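LPG0439 HIT-related domain-containing protein (Legionella pneumophila subsp. pneumophila, PDB 5L0L) is of unknown function, but carries a HIT-related domain from a probable membrane protein and may, like its relatives, bind phosphate-containing ligands. Local coordinates at residues A[36-41]-A[52-57]; A[77-82]-A[125-130]; A[91-96]-A[140-145]. All blocks are in the same frame, centred on the assembly; numbering follows the deposited sequence.

Contact 1: residues A[36-41]-A[52-57]; sequences HYSVIL and IIRYLN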
# COMPACT_ATOMS: atom_id res chain seq x y z
N HIS A 36 5.83 9.68 -15.11
CA HIS A 36 6.55 8.47 -15.56
C HIS A 36 6.96 7.63 -14.35
O HIS A 36 7.54 8.17 -13.39
CB HIS A 36 7.82 8.86 -16.31
CG HIS A 36 7.59 9.81 -17.44
ND1 HIS A 36 6.89 9.45 -18.57
CD2 HIS A 36 7.96 11.10 -17.61
CE1 HIS A 36 6.82 10.50 -19.38
NE2 HIS A 36 7.47 11.51 -18.83
N TYR A 37 6.71 6.33 -14.42
CA TYR A 37 6.99 5.37 -13.33
C TYR A 37 7.74 4.15 -13.86
O TYR A 37 7.49 3.73 -14.99
CB TYR A 37 5.68 4.91 -12.68
CG TYR A 37 4.88 6.05 -12.10
CD1 TYR A 37 4.01 6.78 -12.90
CD2 TYR A 37 5.02 6.43 -10.77
CE1 TYR A 37 3.27 7.84 -12.40
CE2 TYR A 37 4.29 7.50 -10.26
CZ TYR A 37 3.44 8.22 -11.09
OH TYR A 37 2.74 9.29 -10.58
N SER A 38 8.68 3.61 -13.08
CA SER A 38 9.35 2.36 -13.39
C SER A 38 8.80 1.22 -12.54
O SER A 38 8.39 1.44 -11.40
CB SER A 38 10.86 2.44 -13.17
OG SER A 38 11.18 2.65 -11.83
N VAL A 39 8.73 0.05 -13.13
CA VAL A 39 8.38 -1.18 -12.45
C VAL A 39 9.55 -2.13 -12.63
O VAL A 39 9.90 -2.49 -13.76
CB VAL A 39 7.09 -1.79 -13.03
CG1 VAL A 39 6.80 -3.12 -12.35
CG2 VAL A 39 5.92 -0.79 -12.93
N ILE A 40 10.19 -2.54 -11.52
CA ILE A 40 11.34 -3.45 -11.58
C ILE A 40 11.17 -4.57 -10.56
O ILE A 40 10.50 -4.38 -9.53
CB ILE A 40 12.70 -2.70 -11.35
CG1 ILE A 40 12.91 -2.33 -9.88
CG2 ILE A 40 12.79 -1.43 -12.22
CD1 ILE A 40 14.27 -1.72 -9.60
N LEU A 41 11.77 -5.73 -10.81
CA LEU A 41 11.89 -6.72 -9.74
C LEU A 41 12.91 -6.19 -8.72
O LEU A 41 13.91 -5.56 -9.09
CB LEU A 41 12.29 -8.10 -10.25
CG LEU A 41 11.20 -8.88 -10.95
CD1 LEU A 41 11.84 -10.05 -11.70
CD2 LEU A 41 10.14 -9.40 -9.97
N ILE A 52 9.33 -3.26 -7.20
CA ILE A 52 9.32 -1.86 -6.74
C ILE A 52 8.69 -1.05 -7.87
O ILE A 52 9.08 -1.18 -9.04
CB ILE A 52 10.73 -1.35 -6.48
CG1 ILE A 52 11.45 -2.23 -5.45
CG2 ILE A 52 10.70 0.12 -6.00
CD1 ILE A 52 12.95 -2.01 -5.39
N ILE A 53 7.72 -0.22 -7.52
CA ILE A 53 7.10 0.70 -8.44
C ILE A 53 7.57 2.06 -7.96
O ILE A 53 7.35 2.41 -6.78
CB ILE A 53 5.57 0.63 -8.37
CG1 ILE A 53 5.11 -0.80 -8.68
CG2 ILE A 53 4.94 1.67 -9.31
CD1 ILE A 53 3.61 -1.00 -8.62
N ARG A 54 8.24 2.80 -8.86
CA ARG A 54 8.93 4.02 -8.50
C ARG A 54 8.59 5.17 -9.44
O ARG A 54 8.54 5.00 -10.66
CB ARG A 54 10.44 3.77 -8.43
CG ARG A 54 11.31 5.01 -8.26
CD ARG A 54 11.72 5.56 -9.59
NE ARG A 54 12.68 6.67 -9.50
CZ ARG A 54 14.02 6.56 -9.55
NH1 ARG A 54 14.63 5.38 -9.68
NH2 ARG A 54 14.74 7.65 -9.48
N TYR A 55 8.37 6.34 -8.86
CA TYR A 55 8.10 7.54 -9.65
C TYR A 55 9.44 8.09 -10.12
O TYR A 55 10.29 8.41 -9.30
CB TYR A 55 7.41 8.57 -8.75
CG TYR A 55 7.20 9.93 -9.37
CD1 TYR A 55 6.66 10.06 -10.63
CD2 TYR A 55 7.50 11.08 -8.64
CE1 TYR A 55 6.46 11.34 -11.19
CE2 TYR A 55 7.28 12.35 -9.18
CZ TYR A 55 6.79 12.47 -10.47
OH TYR A 55 6.56 13.74 -11.01
N LEU A 56 9.60 8.18 -11.43
CA LEU A 56 10.82 8.69 -12.04
C LEU A 56 10.82 10.22 -12.10
O LEU A 56 11.70 10.87 -11.55
CB LEU A 56 10.99 8.11 -13.46
CG LEU A 56 11.14 6.60 -13.57
CD1 LEU A 56 10.87 6.11 -15.00
CD2 LEU A 56 12.53 6.20 -13.11
N ASN A 57 9.84 10.77 -12.79
CA ASN A 57 9.78 12.20 -13.07
C ASN A 57 8.50 12.58 -13.79
O ASN A 57 7.74 11.72 -14.24
CB ASN A 57 10.99 12.61 -13.95
CG ASN A 57 10.90 12.04 -15.35
OD1 ASN A 57 10.81 10.83 -15.54
ND2 ASN A 57 10.95 12.90 -16.34
O HOH W 1 11.13 0.77 -9.90

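Contact 2: residues A[77-82]-A[125-130]; sequences RGLNDV and SMLHLH. With SO4 (sulfate ion), chain C.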
# COMPACT_ATOMS: atom_id res chain seq x y z
N ARG A 77 -1.24 9.79 -6.84
CA ARG A 77 -2.33 9.14 -7.52
C ARG A 77 -1.82 8.25 -8.67
O ARG A 77 -2.32 7.15 -8.88
CB ARG A 77 -3.33 10.16 -8.06
CG ARG A 77 -4.63 9.49 -8.41
CD ARG A 77 -5.53 10.39 -9.20
NE ARG A 77 -6.81 9.73 -9.36
CZ ARG A 77 -7.79 10.20 -10.12
NH1 ARG A 77 -8.94 9.52 -10.19
NH2 ARG A 77 -7.61 11.32 -10.79
N GLY A 78 -0.86 8.77 -9.42
CA GLY A 78 -0.27 8.03 -10.53
C GLY A 78 0.45 6.76 -10.05
O GLY A 78 0.32 5.73 -10.67
N LEU A 79 1.20 6.87 -8.95
CA LEU A 79 1.85 5.69 -8.34
C LEU A 79 0.80 4.64 -8.03
O LEU A 79 0.96 3.46 -8.35
CB LEU A 79 2.60 6.07 -7.06
CG LEU A 79 3.49 4.96 -6.48
CD1 LEU A 79 4.75 4.83 -7.30
CD2 LEU A 79 3.87 5.19 -5.04
N ASN A 80 -0.27 5.06 -7.39
CA ASN A 80 -1.34 4.16 -7.00
C ASN A 80 -2.10 3.57 -8.18
O ASN A 80 -2.57 2.45 -8.09
CB ASN A 80 -2.28 4.86 -6.02
CG ASN A 80 -1.64 5.06 -4.65
OD1 ASN A 80 -0.45 4.82 -4.46
ND2 ASN A 80 -2.43 5.44 -3.68
N ASP A 81 -2.22 4.32 -9.27
CA ASP A 81 -2.81 3.76 -10.51
C ASP A 81 -1.92 2.66 -11.09
O ASP A 81 -2.41 1.61 -11.52
CB ASP A 81 -3.02 4.85 -11.57
CG ASP A 81 -4.20 5.77 -11.29
OD1 ASP A 81 -5.06 5.49 -10.41
OD2 ASP A 81 -4.29 6.81 -12.01
N VAL A 82 -0.61 2.92 -11.16
CA VAL A 82 0.33 1.92 -11.66
C VAL A 82 0.30 0.67 -10.75
O VAL A 82 0.32 -0.49 -11.24
CB VAL A 82 1.75 2.48 -11.78
CG1 VAL A 82 2.74 1.38 -12.19
CG2 VAL A 82 1.79 3.60 -12.81
N SER A 125 15.22 9.82 -0.80
CA SER A 125 13.81 9.54 -0.66
C SER A 125 13.16 9.71 -2.04
O SER A 125 13.28 10.78 -2.67
CB SER A 125 13.17 10.44 0.38
OG SER A 125 11.75 10.32 0.39
N MSE A 126 12.52 8.64 -2.52
CA MSE A 126 11.82 8.61 -3.79
C MSE A 126 10.40 8.21 -3.53
O MSE A 126 10.13 7.47 -2.56
CB MSE A 126 12.43 7.55 -4.70
CG MSE A 126 13.88 7.81 -5.02
SE MSE A 126 14.51 6.19 -5.99
CE MSE A 126 15.41 5.40 -4.47
N LEU A 127 9.46 8.66 -4.34
CA LEU A 127 8.07 8.18 -4.23
C LEU A 127 8.03 6.77 -4.83
O LEU A 127 8.30 6.58 -5.99
CB LEU A 127 7.11 9.09 -4.96
CG LEU A 127 5.63 8.68 -4.99
CD1 LEU A 127 5.04 8.63 -3.60
CD2 LEU A 127 4.87 9.63 -5.91
N HIS A 128 7.76 5.78 -3.99
CA HIS A 128 7.84 4.38 -4.45
C HIS A 128 7.10 3.48 -3.52
O HIS A 128 6.91 3.82 -2.35
CB HIS A 128 9.31 3.91 -4.62
CG HIS A 128 10.03 3.65 -3.33
ND1 HIS A 128 10.36 4.65 -2.44
CD2 HIS A 128 10.44 2.49 -2.77
CE1 HIS A 128 10.99 4.12 -1.40
NE2 HIS A 128 11.05 2.80 -1.58
N LEU A 129 6.69 2.31 -4.02
CA LEU A 129 6.08 1.32 -3.17
C LEU A 129 6.51 -0.08 -3.60
O LEU A 129 7.07 -0.26 -4.68
CB LEU A 129 4.56 1.44 -3.11
CG LEU A 129 3.68 1.26 -4.34
CD1 LEU A 129 3.51 -0.20 -4.72
CD2 LEU A 129 2.32 1.89 -4.08
N HIS A 130 6.25 -1.02 -2.70
CA HIS A 130 6.65 -2.42 -2.85
C HIS A 130 5.39 -3.23 -3.05
O HIS A 130 4.38 -2.96 -2.42
CB HIS A 130 7.32 -2.92 -1.57
CG HIS A 130 8.50 -2.12 -1.17
ND1 HIS A 130 9.74 -2.32 -1.73
CD2 HIS A 130 8.62 -1.05 -0.34
CE1 HIS A 130 10.58 -1.41 -1.25
NE2 HIS A 130 9.93 -0.66 -0.37
S SO4 C . 11.73 1.32 1.80
O1 SO4 C . 12.43 1.36 0.48
O2 SO4 C . 12.47 2.31 2.57
O3 SO4 C . 10.37 1.64 1.38
O4 SO4 C . 12.06 -0.08 2.11

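Contact 3: residues A[91-96]-A[140-145]; sequences EKLGLI and EYIAGV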
# COMPACT_ATOMS: atom_id res chain seq x y z
N GLU A 91 -2.46 -11.39 -9.70
CA GLU A 91 -3.73 -12.13 -9.79
C GLU A 91 -3.66 -13.20 -10.88
O GLU A 91 -4.03 -14.35 -10.64
CB GLU A 91 -4.90 -11.16 -10.06
CG GLU A 91 -6.29 -11.79 -9.93
CD GLU A 91 -6.78 -11.91 -8.49
OE1 GLU A 91 -7.57 -12.88 -8.25
OE2 GLU A 91 -6.45 -11.03 -7.61
N LYS A 92 -3.15 -12.85 -12.06
CA LYS A 92 -3.01 -13.81 -13.17
C LYS A 92 -1.99 -14.92 -12.95
O LYS A 92 -1.96 -15.90 -13.69
CB LYS A 92 -2.60 -13.07 -14.43
CG LYS A 92 -3.69 -12.31 -15.10
CD LYS A 92 -3.06 -11.40 -16.11
CE LYS A 92 -2.63 -12.16 -17.35
NZ LYS A 92 -2.04 -11.22 -18.30
N LEU A 93 -1.08 -14.70 -12.02
CA LEU A 93 -0.16 -15.74 -11.53
C LEU A 93 -0.74 -16.64 -10.45
O LEU A 93 -0.13 -17.65 -10.11
CB LEU A 93 1.15 -15.12 -11.05
CG LEU A 93 2.02 -14.47 -12.11
CD1 LEU A 93 3.07 -13.60 -11.46
CD2 LEU A 93 2.64 -15.54 -13.03
N GLY A 94 -1.93 -16.32 -9.95
CA GLY A 94 -2.60 -17.11 -8.93
C GLY A 94 -2.22 -16.74 -7.52
O GLY A 94 -2.43 -17.55 -6.58
N LEU A 95 -1.68 -15.53 -7.34
CA LEU A 95 -1.18 -15.09 -6.03
C LEU A 95 -2.11 -14.11 -5.35
O LEU A 95 -2.84 -13.35 -6.02
CB LEU A 95 0.17 -14.42 -6.23
CG LEU A 95 1.23 -15.36 -6.84
CD1 LEU A 95 2.45 -14.59 -7.31
CD2 LEU A 95 1.61 -16.41 -5.82
N ILE A 96 -2.04 -14.08 -4.02
CA ILE A 96 -2.69 -13.03 -3.23
C ILE A 96 -1.78 -11.80 -3.36
O ILE A 96 -0.58 -11.92 -3.18
CB ILE A 96 -2.74 -13.42 -1.75
CG1 ILE A 96 -3.71 -14.57 -1.54
CG2 ILE A 96 -3.08 -12.20 -0.87
CD1 ILE A 96 -3.53 -15.24 -0.18
N GLU A 140 6.32 -23.29 -7.32
CA GLU A 140 6.92 -22.50 -8.42
C GLU A 140 5.81 -21.97 -9.31
O GLU A 140 5.52 -22.54 -10.37
CB GLU A 140 7.98 -23.34 -9.16
CG GLU A 140 9.08 -23.80 -8.16
CD GLU A 140 10.33 -24.39 -8.83
OE1 GLU A 140 10.24 -24.86 -9.98
OE2 GLU A 140 11.40 -24.38 -8.17
N TYR A 141 5.21 -20.86 -8.89
CA TYR A 141 4.14 -20.20 -9.64
C TYR A 141 4.65 -19.77 -11.02
O TYR A 141 3.90 -19.78 -12.02
CB TYR A 141 3.53 -19.03 -8.86
CG TYR A 141 2.75 -19.44 -7.64
CD1 TYR A 141 3.36 -19.58 -6.41
CD2 TYR A 141 1.37 -19.66 -7.71
CE1 TYR A 141 2.64 -19.94 -5.27
CE2 TYR A 141 0.64 -20.05 -6.58
CZ TYR A 141 1.27 -20.19 -5.37
OH TYR A 141 0.54 -20.57 -4.27
N ILE A 142 5.93 -19.41 -11.08
CA ILE A 142 6.68 -19.26 -12.32
C ILE A 142 7.66 -20.43 -12.33
O ILE A 142 8.38 -20.63 -11.35
CB ILE A 142 7.39 -17.92 -12.34
CG1 ILE A 142 6.36 -16.79 -12.37
CG2 ILE A 142 8.34 -17.84 -13.51
CD1 ILE A 142 6.94 -15.41 -12.16
N ALA A 143 7.64 -21.24 -13.41
CA ALA A 143 8.46 -22.46 -13.46
C ALA A 143 9.93 -22.20 -13.14
O ALA A 143 10.56 -21.29 -13.69
CB ALA A 143 8.30 -23.19 -14.81
N GLY A 144 10.44 -22.96 -12.18
CA GLY A 144 11.84 -22.88 -11.74
C GLY A 144 12.06 -21.85 -10.63
O GLY A 144 13.18 -21.70 -10.13
N VAL A 145 11.00 -21.14 -10.21
CA VAL A 145 11.19 -20.06 -9.23
C VAL A 145 10.16 -20.23 -8.09
O VAL A 145 9.01 -19.84 -8.22
CB VAL A 145 11.03 -18.66 -9.86
CG1 VAL A 145 11.50 -17.59 -8.88
CG2 VAL A 145 11.73 -18.53 -11.22
O HOH W 2 1.04 -19.36 -11.88

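Contact 1: residues A[36-41]-A[52-57]
Tyr37 and Tyr55 meet across an antiparallel beta hairpin, strands 35-41 and 51-58, in the six-stranded sheet of this HIT-like fold. They form a non-hydrogen-bonded pair, and CD1 of Tyr55 lies over one face of the Tyr37 ring, 3.5 Å from Tyr37 CE2. The ring planes meet at 39°, neither stacked nor edge-to-face. Different first torsions bring them together: CG of Tyr37 stands beside its backbone N (chi1 -59°), whereas that of Tyr55 swings to the far side from its own (chi1 173°). Further along the same face, Val39 CG2 reaches Ile53 CG1 at 4.3 Å.

The other face mixes apolar and polar groups. Ile40 and Ile52 run side by side, with CG1 of Ile40 4.2 Å from CB of Ile52. Ser38 OG rests against CB and CD of Arg54 and lies 2.7 Å from a water oxygen; that water donates to Ile52 O, joining a side chain of one strand to the backbone of the other. Paired N-H...O bonds link Ser38 with Arg54 and Ile40 with Ile52. Regular pairing breaks at a classic beta bulge, where Leu56 and Asn57 both face His36: Leu56 N donates to His36 O (2.8 Å), and His36 N to Asn57 O (2.9 Å).

In the second shell, Glu75 on helix 73-92 positions both tyrosines, its backbone O bonded to Tyr37 OH and its carboxylate to Tyr55 OH, and Ser16 O takes a bond from Arg54 NH2. Within strand 51-58 itself, Leu56 CD2 lies over one face of the Arg54 guanidinium near the rim, and Arg54, bent at chi2, donates from NE to Tyr55 O at 3.0 Å, approaching from above that carbonyl's plane.

Contact 2: residues A[77-82]-A[125-130]
Leu79 of helix 77-82 comes opposite His128 of segment 125-130, their CA atoms 7.3 Å apart. The helix runs over strand 128-130 at 28° between directions, with the axes 9.4 Å apart at closest approach, a spacing bridged by side chains and by no hydrogen bond. One methyl does most of the bridging. With CG of Leu79 turned to the far side from its backbone N (chi1 -170°), CD2 enters between two leucines of the other segment, 3.9 Å from Leu127 CD1 and 3.8 Å from Leu129 CD2, the three side chains passing one another as they point from opposed backbones. Between these two, it also rests on the backbone carbonyl carbon of His128. Asn80 adds a smaller touch, its OD1 4.0 Å from Leu129 CD2. The arrangement is a helix packed on one face of the HIT-like sheet, while the His-Leu-His run, which resembles part of the histidine-triad signature, sends its two imidazoles to the other face.

There both rings meet a sulfate ion, probably from the crystallisation liquor. NE2 of His128 donates to sulfate O1 at 2.9 Å and NE2 of His130 to sulfate O3 at 2.9 Å, with weaker crossed bonds to the other oxygen of the pair. The rotation of the His128 ring is fixed from its opposite nitrogen: ND1 donates to O of Met126, a selenomethionine, at 2.8 Å and 167°, with that oxygen in the ring plane. Backbone N-H groups of Gly103 and Asn105 also bind the ion, consistent with an anion pocket of the kind HIT proteins use for phosphate. On the helix side, Phe99 of the second subunit packs on Asn80 and Leu129.

Contact 3: residues A[91-96]-A[140-145]
The ring of Tyr141 receives a CH-pi contact on one face from Leu95, whose CD2 sits 3.5 Å from the centroid of the Tyr141 ring and only 4° off its normal, nearly equidistant from the six ring carbons. CG of Leu95 lies anti to its carbonyl carbon (chi1 -60°), the setting from which CD2 reaches that face. The oxygens of Leu93 and Gly94 approach the ring obliquely, Leu93 O coming to 3.5 Å from Tyr141 CD2. Leu93, Gly94 and Leu95 lie at the C-terminal end of helix 73-92, where a Schellman motif gives Gly94 positive phi and bonds its N back to Glu91 O. The Leu93 and Ile142 side chains cross at an angle, with Leu93 CD2 4.0 Å from Ile142 CG1, and Phe186 of helix 176-194 packs against both.

The loop 140-145 is itself folded back by a type II beta turn from Ile142 to Val145. At the far end of the ring, Tyr141 OH bonds to Asp136 N, while Lys2 of the second subunit packs against the same side chain. With no direct hydrogen bond between the two segments, a single water does the polar joining: it donates to Leu93 O at 2.7 Å and to Tyr141 O at 2.9 Å.

Contacts 1 and 2 belong to the buried core and touch each other, since strands 51-58 and 128-134 are neighbours in one sheet: Ile53 O and Leu129 N lie 2.8 Å apart, probably hydrogen-bonded. Contact 1 combines six backbone hydrogen bonds with side-chain contacts on both faces of that sheet, whereas contact 2 lays helix 73-92 over it through leucine methyls. Contact 3 uses the end of the same helix but lies towards the periphery, its centre about 23 Å from that of contact 2; there a CH-pi contact and a bridging water replace strand pairing. Contacts 2 and 3 both reach the second subunit, while contact 1 touches no other chain.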